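Local coordinates for 4-hydroxybenzoyl-CoA thioesterase (Pseudomonas sp. CBS3, PDB 1BVQ), which hydrolyses 4-hydroxybenzoyl-CoA to 4-hydroxybenzoate and CoA, the last step in converting 4-chlorobenzoate to 4-hydroxybenzoate, at residues 60-65 / 116-121; 88-93 / 129-134; 68-73 / 106-111. One frame throughout, in Å; residues are numbered along the deposited sequence.

Contact 1: 60-65 / 116-121; sequences PIVSCN and IRVFAM
I116 holds CG1 opposite its carbonyl carbon (chi1 -66°), a setting that turns CG2 across the strand pair to meet CG2 of V62, 3.6 Å away. R117 starts the same way (chi1 -73°) but on the other face of the sheet, where its chain runs extended to NE. Its CG slides past CG1 of I61 at 4.0 Å, and CB of I61 ends up over one face of the guanidinium group, offset toward the rim. The charged end looks beyond the strand pair: it forms salt bridges with E115 and D32 and a hydrogen bond with the carbonyl of T59, so the arginine is held at several points while its aliphatic part covers I61. Along the backbone, V62 N gives I116 O a short, straight bond (2.8 Å, 167°). V62 and S63 both face I116, a classic beta bulge, so the pairing slips by one residue. Beyond it, P60 O accepts the N-H of V118 at 3.2 Å almost in line with the C=O bond, with the CA-H of R117 as a softer second neighbour. The proline ring packs against the next residues of the other strand: CD rests on the methyl CB of A120 at 3.6 Å and CG on CG2 of V118 at 3.8 Å. A glycine in its place would probably leave that methyl group and the valine branch without their apolar cover and let the backbone before the strand turn more freely. P60 and I61 are assigned to the substrate-binding site, and S63 and C64 extend the sheet into the second subunit through an antiparallel ladder. A bulged antiparallel pair that serves both substrate site and subunit interface belongs here to the curved sheet of the hotdog fold.

Contact 2: 88-93 / 129-134; sequences RRKSFV and AIEVPA
K90 lies against the backbone of I130 and E131, its CB 3.5 Å from I130 O and its CA only 4.1 Å from that of E131. With CG beside its own backbone N, the side chain passes along E131, and a bend at chi3 (119°) turns the end toward the carbonyl of A129, though NZ stops 3.9 Å from A129 O, too far for a hydrogen bond. Two carbonyl oxygens also face each other here, K90 O and I130 O, and neither has a proton to offer. A water lies between them and donates to both, at 2.5 Å to I130 O and, in a weak bond, at 2.6 Å to K90 O, which probably eases the repulsion of the two oxygens. V132 closes the side of the contact with one branch: CG2 sits 4.1 Å from S91 N. That amide is buried without a polar partner, so the valine covers it with a methyl group but offers it no acceptor.

The second shell shapes the turn that presents K90. R88 N bonds to S91 O, drawing the bend together, and R89 NH1 reaches S91 OG at 2.9 Å, the hydroxyl lying in the plane of the guanidinium group. R88 is steadied in turn by a salt bridge to E86. Farther out, the backbones of F92 and I130 both pair with strand 107-123, at R117 and F119 respectively, while V132 packs on F119 and W87. The strand common to both probably sets the spacing of the two segments. K90 is a substrate-binding residue carried on an exposed hairpin turn between strands 77-87 and 92-101, which a water links to the chain leaving strand 126-130.

Contact 3: 68-73 / 106-111; sequences FVCTAS and DVQLVM
F68 and M111 form an antiparallel non-hydrogen-bonded pair and send their side chains out alongside each other. The methionine sets CG opposite the backbone N (chi1 165°) and then bends at chi2 and chi3, bringing SD obliquely to 4.9 Å from the centroid of the F68 ring: a Met-aromatic contact. The close approach of the terminal methyl is doubtful. F68 also packs on I61 of the second subunit, and M111 on Y27 and L31 of helix 25-42. Next along, V69 N bonds to V110 O at 3.1 Å, approaching from above the carbonyl plane, while V69 CG2 meets CD2 of L109 at 3.8 Å. C70 keeps SG fully extended from the backbone N (chi1 180°), which lays the sulfur beside the amide of Q108, 3.8 Å from OE1. The Q108 amide is tied back only weakly, through NE2 to D106 OD2, whereas D106 itself holds R100 in a salt bridge. C70 CB lies 3.3 Å from L109 O, and V110 (CG1 opposite its backbone N, chi1 159°) lays CG2 near C70 CB and A72 CB. With a single backbone bond across it, the contact probably depends more on sulfur, aromatic and methyl surfaces than on a continued strand ladder.

Strand 107-123 supplies a segment to contacts 1 and 3, and contact 2 joins two of its neighbours, at the start of strand 92-101 and the end of strand 126-130. Contacts 1 and 2 touch, their centres about 10 Å apart, whereas contact 3 lies on the opposite side of the chain's centre, centre to centre about 25 Å from contact 1. Contacts 1 and 3 are partly buried and both reach the second subunit; contact 2 is a surface contact that no other subunit touches. Their chemistry follows: bulged strand pairing with a multiply held arginine in contact 1, a water between carbonyls in contact 2, and sulfur and apolar surfaces where pairing fades in contact 3.

Contact 1: 60-65 / 116-121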
ATOM      1  N   PRO A  60       6.277 -13.296 -12.523  1.00 23.50           N
ATOM      2  CA  PRO A  60       7.137 -12.615 -11.574  1.00 29.83           C
ATOM      3  C   PRO A  60       8.194 -11.774 -12.263  1.00 30.73           C
ATOM      4  O   PRO A  60       8.652 -12.025 -13.378  1.00 16.67           O
ATOM      5  CB  PRO A  60       7.956 -13.688 -10.859  1.00 17.20           C
ATOM      6  CG  PRO A  60       7.673 -14.986 -11.567  1.00 33.89           C
ATOM      7  CD  PRO A  60       6.419 -14.770 -12.400  1.00 29.91           C
ATOM      8  N   ILE A  61       8.608 -10.753 -11.564  1.00 31.92           N
ATOM      9  CA  ILE A  61       9.608  -9.895 -12.124  1.00 20.68           C
ATOM     10  C   ILE A  61      11.026 -10.354 -11.753  1.00 17.40           C
ATOM     11  O   ILE A  61      11.329 -10.776 -10.635  1.00 19.15           O
ATOM     12  CB  ILE A  61       9.083  -8.500 -11.767  1.00 26.17           C
ATOM     13  CG1 ILE A  61       9.708  -7.431 -12.563  1.00 20.55           C
ATOM     14  CG2 ILE A  61       9.161  -8.242 -10.285  1.00 24.47           C
ATOM     15  CD1 ILE A  61      11.243  -7.518 -12.508  1.00 33.54           C
ATOM     16  N   VAL A  62      11.926 -10.269 -12.726  1.00 21.86           N
ATOM     17  CA  VAL A  62      13.334 -10.669 -12.520  1.00 28.66           C
ATOM     18  C   VAL A  62      14.268  -9.451 -12.533  1.00 14.45           C
ATOM     19  O   VAL A  62      15.300  -9.390 -11.894  1.00 18.53           O
ATOM     20  CB  VAL A  62      13.846 -11.889 -13.362  1.00 30.11           C
ATOM     21  CG1 VAL A  62      12.775 -12.954 -13.605  1.00 31.63           C
ATOM     22  CG2 VAL A  62      14.354 -11.525 -14.718  1.00 34.49           C
ATOM     23  N   SER A  63      13.870  -8.451 -13.268  1.00 14.76           N
ATOM     24  CA  SER A  63      14.685  -7.291 -13.333  1.00 31.47           C
ATOM     25  C   SER A  63      13.884  -6.137 -13.853  1.00 27.27           C
ATOM     26  O   SER A  63      12.825  -6.299 -14.439  1.00 18.76           O
ATOM     27  CB  SER A  63      15.578  -7.593 -14.526  1.00 19.33           C
ATOM     28  OG  SER A  63      16.864  -7.273 -14.267  1.00 29.99           O
ATOM     29  N   CYS A  64      14.412  -4.943 -13.657  1.00 20.01           N
ATOM     30  CA  CYS A  64      13.680  -3.831 -14.162  1.00 22.92           C
ATOM     31  C   CYS A  64      14.515  -2.558 -14.147  1.00 26.40           C
ATOM     32  O   CYS A  64      15.395  -2.371 -13.340  1.00 13.01           O
ATOM     33  CB  CYS A  64      12.411  -3.760 -13.391  1.00 26.18           C
ATOM     34  SG  CYS A  64      12.865  -3.432 -11.690  1.00 45.60           S
ATOM     35  N   ASN A  65      14.248  -1.685 -15.066  1.00 17.80           N
ATOM     36  CA  ASN A  65      14.989  -0.458 -15.108  1.00 19.99           C
ATOM     37  C   ASN A  65      13.939   0.597 -15.362  1.00 16.59           C
ATOM     38  O   ASN A  65      13.148   0.410 -16.285  1.00 27.78           O
ATOM     39  CB  ASN A  65      16.000  -0.570 -16.257  1.00 28.10           C
ATOM     40  CG  ASN A  65      16.292   0.732 -16.965  1.00  0.00           C
ATOM     41  OD1 ASN A  65      15.495   1.163 -17.821  1.00  0.00           O
ATOM     42  ND2 ASN A  65      17.426   1.341 -16.603  1.00  0.00           N
ATOM     43  N   ILE A 116      11.701  -6.922 -16.855  1.00 27.03           N
ATOM     44  CA  ILE A 116      12.024  -8.217 -17.365  1.00 12.91           C
ATOM     45  C   ILE A 116      11.273  -9.216 -16.487  1.00 10.08           C
ATOM     46  O   ILE A 116      11.524  -9.311 -15.287  1.00 16.12           O
ATOM     47  CB  ILE A 116      13.526  -8.535 -17.418  1.00 26.98           C
ATOM     48  CG1 ILE A 116      14.228  -7.640 -18.419  1.00 19.12           C
ATOM     49  CG2 ILE A 116      13.803  -9.993 -17.908  1.00 22.90           C
ATOM     50  CD1 ILE A 116      15.732  -8.052 -18.456  1.00 24.27           C
ATOM     51  N   ARG A 117      10.328  -9.933 -17.094  1.00  8.72           N
ATOM     52  CA  ARG A 117       9.523 -10.915 -16.379  1.00 14.35           C
ATOM     53  C   ARG A 117       9.562 -12.301 -17.005  1.00 21.54           C
ATOM     54  O   ARG A 117      10.075 -12.492 -18.099  1.00 17.17           O
ATOM     55  CB  ARG A 117       8.131 -10.465 -16.511  1.00 13.90           C
ATOM     56  CG  ARG A 117       7.864  -9.237 -15.635  1.00 11.10           C
ATOM     57  CD  ARG A 117       6.473  -8.801 -15.957  1.00 13.69           C
ATOM     58  NE  ARG A 117       6.029  -7.646 -15.184  1.00 27.89           N
ATOM     59  CZ  ARG A 117       5.429  -7.688 -13.996  1.00 22.79           C
ATOM     60  NH1 ARG A 117       5.179  -8.831 -13.362  1.00 15.20           N
ATOM     61  NH2 ARG A 117       5.050  -6.525 -13.408  1.00 18.57           N
ATOM     62  N   VAL A 118       9.011 -13.270 -16.285  1.00 17.85           N
ATOM     63  CA  VAL A 118       8.955 -14.653 -16.739  1.00 25.39           C
ATOM     64  C   VAL A 118       7.659 -15.328 -16.337  1.00 32.28           C
ATOM     65  O   VAL A 118       7.007 -14.971 -15.342  1.00 28.01           O
ATOM     66  CB  VAL A 118      10.012 -15.565 -16.109  1.00 28.88           C
ATOM     67  CG1 VAL A 118      11.431 -15.322 -16.572  1.00 32.43           C
ATOM     68  CG2 VAL A 118       9.920 -15.726 -14.595  1.00 19.85           C
ATOM     69  N   PHE A 119       7.297 -16.314 -17.143  1.00 29.81           N
ATOM     70  CA  PHE A 119       6.111 -17.085 -16.898  1.00 32.95           C
ATOM     71  C   PHE A 119       6.581 -18.025 -15.834  1.00 32.22           C
ATOM     72  O   PHE A 119       7.700 -18.522 -15.923  1.00 29.75           O
ATOM     73  CB  PHE A 119       5.668 -17.870 -18.129  1.00 33.10           C
ATOM     74  CG  PHE A 119       4.855 -16.924 -18.923  1.00 22.20           C
ATOM     75  CD1 PHE A 119       3.533 -16.687 -18.562  1.00 46.22           C
ATOM     76  CD2 PHE A 119       5.406 -16.221 -19.992  1.00 30.21           C
ATOM     77  CE1 PHE A 119       2.772 -15.776 -19.292  1.00 43.53           C
ATOM     78  CE2 PHE A 119       4.660 -15.313 -20.744  1.00 25.07           C
ATOM     79  CZ  PHE A 119       3.333 -15.100 -20.379  1.00 54.97           C
ATOM     80  N   ALA A 120       5.780 -18.278 -14.826  1.00 27.29           N
ATOM     81  CA  ALA A 120       6.270 -19.184 -13.794  1.00 35.25           C
ATOM     82  C   ALA A 120       5.242 -20.130 -13.214  1.00 45.53           C
ATOM     83  O   ALA A 120       4.036 -19.951 -13.335  1.00 32.03           O
ATOM     84  CB  ALA A 120       6.798 -18.384 -12.619  1.00 18.35           C
ATOM     85  N   MET A 121       5.755 -21.149 -12.560  1.00 39.05           N
ATOM     86  CA  MET A 121       4.885 -22.114 -11.954  1.00 20.13           C
ATOM     87  C   MET A 121       5.441 -22.496 -10.623  1.00 16.38           C
ATOM     88  O   MET A 121       6.622 -22.270 -10.332  1.00 35.95           O
ATOM     89  CB  MET A 121       4.894 -23.418 -12.774  1.00 62.64           C
ATOM     90  CG  MET A 121       4.952 -23.219 -14.279  1.00 52.89           C
ATOM     91  SD  MET A 121       4.076 -24.541 -15.196  1.00  0.00           S
ATOM     92  CE  MET A 121       4.183 -25.900 -13.985  1.00  0.00           C
TER

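Contact 2: 88-93 / 129-134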
ATOM      1  N   ARG A  88      12.572 -13.550 -25.124  1.00 29.32           N
ATOM      2  CA  ARG A  88      13.808 -14.272 -24.932  1.00 29.70           C
ATOM      3  C   ARG A  88      13.417 -15.736 -24.920  1.00 15.98           C
ATOM      4  O   ARG A  88      12.382 -16.065 -25.483  1.00 43.34           O
ATOM      5  CB  ARG A  88      14.638 -13.760 -23.760  1.00 26.52           C
ATOM      6  CG  ARG A  88      15.295 -12.412 -24.100  1.00 40.50           C
ATOM      7  CD  ARG A  88      15.083 -11.362 -23.031  1.00 38.69           C
ATOM      8  NE  ARG A  88      15.782 -10.122 -23.278  1.00 24.29           N
ATOM      9  CZ  ARG A  88      16.632  -9.631 -22.385  1.00 41.12           C
ATOM     10  NH1 ARG A  88      16.848 -10.294 -21.247  1.00 40.69           N
ATOM     11  NH2 ARG A  88      17.291  -8.464 -22.599  1.00 28.83           N
ATOM     12  N   ARG A  89      14.169 -16.627 -24.300  1.00 26.32           N
ATOM     13  CA  ARG A  89      13.733 -18.029 -24.316  1.00 27.75           C
ATOM     14  C   ARG A  89      12.631 -18.444 -23.307  1.00  0.00           C
ATOM     15  O   ARG A  89      11.665 -19.161 -23.642  1.00 43.22           O
ATOM     16  CB  ARG A  89      14.956 -18.956 -24.352  1.00 80.71           C
ATOM     17  CG  ARG A  89      15.951 -18.753 -23.189  1.00  0.00           C
ATOM     18  CD  ARG A  89      16.536 -17.326 -23.006  1.00  0.00           C
ATOM     19  NE  ARG A  89      17.082 -17.068 -21.656  1.00  0.00           N
ATOM     20  CZ  ARG A  89      16.553 -16.200 -20.801  1.00 52.83           C
ATOM     21  NH1 ARG A  89      15.489 -15.495 -21.119  1.00 42.90           N
ATOM     22  NH2 ARG A  89      17.116 -16.041 -19.609  1.00 52.33           N
ATOM     23  N   LYS A  90      12.798 -17.988 -22.055  1.00 37.65           N
ATOM     24  CA  LYS A  90      11.890 -18.248 -20.933  1.00 41.28           C
ATOM     25  C   LYS A  90      11.559 -16.962 -20.161  1.00  0.00           C
ATOM     26  O   LYS A  90      11.158 -16.995 -18.977  1.00 44.44           O
ATOM     27  CB  LYS A  90      12.484 -19.233 -19.917  1.00 43.80           C
ATOM     28  CG  LYS A  90      13.150 -20.490 -20.452  1.00 30.44           C
ATOM     29  CD  LYS A  90      13.604 -21.423 -19.340  1.00 36.19           C
ATOM     30  CE  LYS A  90      12.953 -22.815 -19.363  1.00  0.00           C
ATOM     31  NZ  LYS A  90      13.412 -23.718 -18.285  1.00 44.33           N
ATOM     32  N   SER A  91      11.737 -15.840 -20.860  1.00 22.91           N
ATOM     33  CA  SER A  91      11.492 -14.529 -20.322  1.00 23.91           C
ATOM     34  C   SER A  91      11.236 -13.505 -21.396  1.00 44.55           C
ATOM     35  O   SER A  91      11.608 -13.694 -22.550  1.00 25.47           O
ATOM     36  CB  SER A  91      12.739 -14.160 -19.529  1.00 33.32           C
ATOM     37  OG  SER A  91      13.717 -13.429 -20.254  1.00 42.25           O
ATOM     38  N   PHE A  92      10.607 -12.400 -21.012  1.00 16.83           N
ATOM     39  CA  PHE A  92      10.312 -11.358 -21.981  1.00 19.87           C
ATOM     40  C   PHE A  92      10.588  -9.968 -21.400  1.00 37.39           C
ATOM     41  O   PHE A  92      10.657  -9.757 -20.200  1.00 23.26           O
ATOM     42  CB  PHE A  92       8.820 -11.439 -22.506  1.00 22.47           C
ATOM     43  CG  PHE A  92       7.856 -11.450 -21.328  1.00 40.25           C
ATOM     44  CD1 PHE A  92       7.539 -12.648 -20.679  1.00 32.02           C
ATOM     45  CD2 PHE A  92       7.289 -10.272 -20.834  1.00 26.12           C
ATOM     46  CE1 PHE A  92       6.688 -12.678 -19.576  1.00 24.57           C
ATOM     47  CE2 PHE A  92       6.436 -10.263 -19.722  1.00 14.64           C
ATOM     48  CZ  PHE A  92       6.137 -11.478 -19.102  1.00 38.84           C
ATOM     49  N   VAL A  93      10.741  -9.010 -22.276  1.00 23.66           N
ATOM     50  CA  VAL A  93      10.992  -7.626 -21.880  1.00 28.38           C
ATOM     51  C   VAL A  93       9.704  -6.807 -22.024  1.00 22.18           C
ATOM     52  O   VAL A  93       9.241  -6.592 -23.142  1.00 18.64           O
ATOM     53  CB  VAL A  93      12.122  -6.999 -22.699  1.00 35.84           C
ATOM     54  CG1 VAL A  93      12.324  -5.560 -22.209  1.00 26.14           C
ATOM     55  CG2 VAL A  93      13.412  -7.799 -22.475  1.00 29.22           C
ATOM     56  N   ALA A 129      10.500 -20.886 -13.735  1.00 31.81           N
ATOM     57  CA  ALA A 129      10.222 -20.232 -15.028  1.00 39.37           C
ATOM     58  C   ALA A 129      10.016 -21.264 -16.128  1.00 41.51           C
ATOM     59  O   ALA A 129      10.529 -22.392 -16.077  1.00 32.36           O
ATOM     60  CB  ALA A 129      11.378 -19.320 -15.472  1.00 37.90           C
ATOM     61  N   ILE A 130       9.309 -20.839 -17.094  1.00 42.30           N
ATOM     62  CA  ILE A 130       9.089 -21.746 -18.153  1.00 30.08           C
ATOM     63  C   ILE A 130       9.136 -20.974 -19.394  1.00 42.82           C
ATOM     64  O   ILE A 130       9.049 -19.746 -19.359  1.00 29.28           O
ATOM     65  CB  ILE A 130       7.673 -22.299 -18.121  1.00 63.71           C
ATOM     66  CG1 ILE A 130       6.757 -21.249 -18.753  1.00 35.36           C
ATOM     67  CG2 ILE A 130       7.206 -22.657 -16.706  1.00 48.96           C
ATOM     68  CD1 ILE A 130       5.281 -21.657 -18.800  1.00 28.74           C
ATOM     69  N   GLU A 131       9.262 -21.764 -20.446  1.00 28.43           N
ATOM     70  CA  GLU A 131       9.314 -21.320 -21.800  1.00 32.12           C
ATOM     71  C   GLU A 131       7.990 -20.659 -22.026  1.00 39.42           C
ATOM     72  O   GLU A 131       6.972 -21.150 -21.543  1.00 36.51           O
ATOM     73  CB  GLU A 131       9.137 -22.610 -22.556  1.00 43.41           C
ATOM     74  CG  GLU A 131      10.415 -23.288 -22.979  1.00 64.30           C
ATOM     75  CD  GLU A 131      10.225 -23.654 -24.406  1.00  0.00           C
ATOM     76  OE1 GLU A 131       9.372 -24.465 -24.772  1.00  0.00           O
ATOM     77  OE2 GLU A 131      11.041 -22.975 -25.190  1.00  0.00           O
ATOM     78  N   VAL A 132       7.997 -19.582 -22.739  1.00 27.24           N
ATOM     79  CA  VAL A 132       6.742 -18.865 -22.914  1.00 84.48           C
ATOM     80  C   VAL A 132       5.829 -19.725 -23.780  1.00 28.43           C
ATOM     81  O   VAL A 132       6.212 -20.178 -24.867  1.00 34.28           O
ATOM     82  CB  VAL A 132       7.107 -17.502 -23.483  1.00 32.86           C
ATOM     83  CG1 VAL A 132       5.893 -16.583 -23.664  1.00 89.18           C
ATOM     84  CG2 VAL A 132       8.093 -16.801 -22.527  1.00 38.08           C
ATOM     85  N   PRO A 133       4.601 -20.120 -23.336  1.00 41.16           N
ATOM     86  CA  PRO A 133       3.747 -20.882 -24.197  1.00 65.83           C
ATOM     87  C   PRO A 133       3.479 -20.210 -25.537  1.00 37.76           C
ATOM     88  O   PRO A 133       3.259 -18.980 -25.670  1.00 32.57           O
ATOM     89  CB  PRO A 133       2.508 -21.254 -23.360  1.00 18.18           C
ATOM     90  CG  PRO A 133       2.744 -20.713 -21.964  1.00 30.72           C
ATOM     91  CD  PRO A 133       4.048 -19.907 -21.975  1.00 36.75           C
ATOM     92  N   ALA A 134       3.526 -21.060 -26.511  1.00 32.19           N
ATOM     93  CA  ALA A 134       3.334 -20.688 -27.875  1.00 39.74           C
ATOM     94  C   ALA A 134       1.973 -20.047 -28.077  1.00 42.38           C
ATOM     95  O   ALA A 134       1.792 -19.206 -28.980  1.00 52.44           O
ATOM     96  CB  ALA A 134       3.453 -21.918 -28.774  1.00 42.25           C
TER
HETATM   97  O   HOH W   1       8.618 -17.330 -19.315  1.00 25.29           O

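Contact 3: 68-73 / 106-111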
ATOM      1  N   PHE A  68      12.564   8.279 -14.007  1.00 24.84           N
ATOM      2  CA  PHE A  68      11.448   9.203 -13.737  1.00 20.99           C
ATOM      3  C   PHE A  68      11.905  10.551 -14.210  1.00 21.79           C
ATOM      4  O   PHE A  68      12.968  11.064 -13.815  1.00 23.71           O
ATOM      5  CB  PHE A  68      11.079   9.226 -12.236  1.00 23.96           C
ATOM      6  CG  PHE A  68      10.882   7.826 -11.619  1.00 32.59           C
ATOM      7  CD1 PHE A  68      11.997   7.051 -11.278  1.00 15.83           C
ATOM      8  CD2 PHE A  68       9.592   7.313 -11.389  1.00 32.56           C
ATOM      9  CE1 PHE A  68      11.837   5.780 -10.711  1.00 26.57           C
ATOM     10  CE2 PHE A  68       9.434   6.036 -10.819  1.00 16.82           C
ATOM     11  CZ  PHE A  68      10.558   5.273 -10.481  1.00 24.50           C
ATOM     12  N   VAL A  69      11.141  11.150 -15.062  1.00 27.90           N
ATOM     13  CA  VAL A  69      11.591  12.375 -15.537  1.00 49.25           C
ATOM     14  C   VAL A  69      10.850  13.534 -15.007  1.00 33.61           C
ATOM     15  O   VAL A  69      11.437  14.574 -14.897  1.00 99.88           O
ATOM     16  CB  VAL A  69      11.544  12.513 -17.049  1.00 37.38           C
ATOM     17  CG1 VAL A  69      12.882  12.106 -17.678  1.00 79.31           C
ATOM     18  CG2 VAL A  69      10.462  11.672 -17.697  1.00 39.59           C
ATOM     19  N   CYS A  70       9.582  13.349 -14.664  1.00 30.82           N
ATOM     20  CA  CYS A  70       8.683  14.489 -14.191  1.00 22.44           C
ATOM     21  C   CYS A  70       7.868  14.084 -12.945  1.00 67.44           C
ATOM     22  O   CYS A  70       7.662  12.917 -12.695  1.00 25.73           O
ATOM     23  CB  CYS A  70       7.723  14.751 -15.356  1.00 28.73           C
ATOM     24  SG  CYS A  70       6.491  16.094 -15.083  1.00 39.81           S
ATOM     25  N   THR A  71       7.380  15.053 -12.138  1.00 36.55           N
ATOM     26  CA  THR A  71       6.548  14.694 -10.937  1.00 28.85           C
ATOM     27  C   THR A  71       5.073  14.486 -11.321  1.00 27.82           C
ATOM     28  O   THR A  71       4.607  14.931 -12.381  1.00 26.19           O
ATOM     29  CB  THR A  71       6.543  15.767  -9.859  1.00 23.30           C
ATOM     30  OG1 THR A  71       6.297  17.034 -10.447  1.00 44.23           O
ATOM     31  CG2 THR A  71       7.854  15.838  -9.082  1.00 26.60           C
ATOM     32  N   ALA A  72       4.304  13.992 -10.376  1.00 16.25           N
ATOM     33  CA  ALA A  72       2.881  13.847 -10.588  1.00 24.51           C
ATOM     34  C   ALA A  72       2.208  13.975  -9.230  1.00 10.88           C
ATOM     35  O   ALA A  72       2.859  13.728  -8.233  1.00 22.04           O
ATOM     36  CB  ALA A  72       2.459  12.644 -11.412  1.00 24.18           C
ATOM     37  N   SER A  73       0.925  14.366  -9.231  1.00 21.02           N
ATOM     38  CA  SER A  73       0.172  14.541  -8.009  1.00 27.30           C
ATOM     39  C   SER A  73      -1.284  14.170  -8.154  1.00 20.15           C
ATOM     40  O   SER A  73      -1.765  13.874  -9.262  1.00 18.93           O
ATOM     41  CB  SER A  73       0.286  15.984  -7.501  1.00 30.11           C
ATOM     42  OG  SER A  73      -0.086  16.013  -6.111  1.00 39.38           O
ATOM     43  N   ASP A 106      -2.228  19.618 -19.347  1.00 68.97           N
ATOM     44  CA  ASP A 106      -0.811  19.570 -19.667  1.00 39.44           C
ATOM     45  C   ASP A 106      -0.468  18.096 -19.852  1.00 96.81           C
ATOM     46  O   ASP A 106      -1.071  17.249 -19.186  1.00 33.68           O
ATOM     47  CB  ASP A 106       0.097  20.158 -18.562  1.00  0.00           C
ATOM     48  CG  ASP A 106       1.580  19.934 -18.783  1.00  0.00           C
ATOM     49  OD1 ASP A 106       2.111  20.817 -19.596  1.00  0.00           O
ATOM     50  OD2 ASP A 106       2.224  19.034 -18.260  1.00  0.00           O
ATOM     51  N   VAL A 107       0.483  17.799 -20.836  1.00  0.00           N
ATOM     52  CA  VAL A 107       0.889  16.382 -20.957  1.00  0.00           C
ATOM     53  C   VAL A 107       2.409  16.243 -21.104  1.00 97.64           C
ATOM     54  O   VAL A 107       3.031  16.696 -22.080  1.00 50.05           O
ATOM     55  CB  VAL A 107       0.170  15.627 -22.115  1.00 65.53           C
ATOM     56  CG1 VAL A 107      -1.171  16.275 -22.464  1.00 48.58           C
ATOM     57  CG2 VAL A 107       0.989  15.491 -23.420  1.00 81.84           C
ATOM     58  N   GLN A 108       2.945  15.592 -20.070  1.00 23.67           N
ATOM     59  CA  GLN A 108       4.383  15.316 -19.933  1.00 27.25           C
ATOM     60  C   GLN A 108       4.661  13.841 -19.685  1.00  0.00           C
ATOM     61  O   GLN A 108       3.892  13.116 -19.054  1.00 28.86           O
ATOM     62  CB  GLN A 108       4.986  16.086 -18.738  1.00 32.00           C
ATOM     63  CG  GLN A 108       5.479  17.467 -19.181  1.00 38.50           C
ATOM     64  CD  GLN A 108       6.194  18.369 -18.156  1.00 47.88           C
ATOM     65  OE1 GLN A 108       7.426  18.284 -17.997  1.00  0.00           O
ATOM     66  NE2 GLN A 108       5.478  19.248 -17.472  1.00 90.95           N
ATOM     67  N   LEU A 109       5.774  13.377 -20.180  1.00 28.47           N
ATOM     68  CA  LEU A 109       6.131  11.993 -19.951  1.00 20.31           C
ATOM     69  C   LEU A 109       6.578  11.932 -18.497  1.00 25.12           C
ATOM     70  O   LEU A 109       7.296  12.826 -18.012  1.00 17.53           O
ATOM     71  CB  LEU A 109       7.241  11.535 -20.953  1.00 25.57           C
ATOM     72  CG  LEU A 109       8.036  10.283 -20.550  1.00 23.40           C
ATOM     73  CD1 LEU A 109       7.384   9.018 -21.081  1.00 37.45           C
ATOM     74  CD2 LEU A 109       9.476  10.296 -21.111  1.00 21.07           C
ATOM     75  N   VAL A 110       6.015  10.995 -17.760  1.00 17.59           N
ATOM     76  CA  VAL A 110       6.351  10.921 -16.368  1.00 11.54           C
ATOM     77  C   VAL A 110       7.373   9.910 -16.040  1.00 20.93           C
ATOM     78  O   VAL A 110       8.233  10.140 -15.201  1.00 19.09           O
ATOM     79  CB  VAL A 110       5.103  10.660 -15.554  1.00 27.66           C
ATOM     80  CG1 VAL A 110       5.568  10.074 -14.234  1.00 35.95           C
ATOM     81  CG2 VAL A 110       4.527  12.041 -15.262  1.00 21.41           C
ATOM     82  N   MET A 111       7.261   8.775 -16.713  1.00 26.81           N
ATOM     83  CA  MET A 111       8.214   7.736 -16.436  1.00 28.08           C
ATOM     84  C   MET A 111       8.266   6.698 -17.535  1.00 13.19           C
ATOM     85  O   MET A 111       7.332   6.542 -18.332  1.00 21.83           O
ATOM     86  CB  MET A 111       7.797   7.080 -15.106  1.00 17.36           C
ATOM     87  CG  MET A 111       8.454   5.772 -14.854  1.00 39.21           C
ATOM     88  SD  MET A 111       7.264   4.774 -13.970  1.00 30.66           S
ATOM     89  CE  MET A 111       8.489   4.054 -12.878  1.00 23.57           C
TER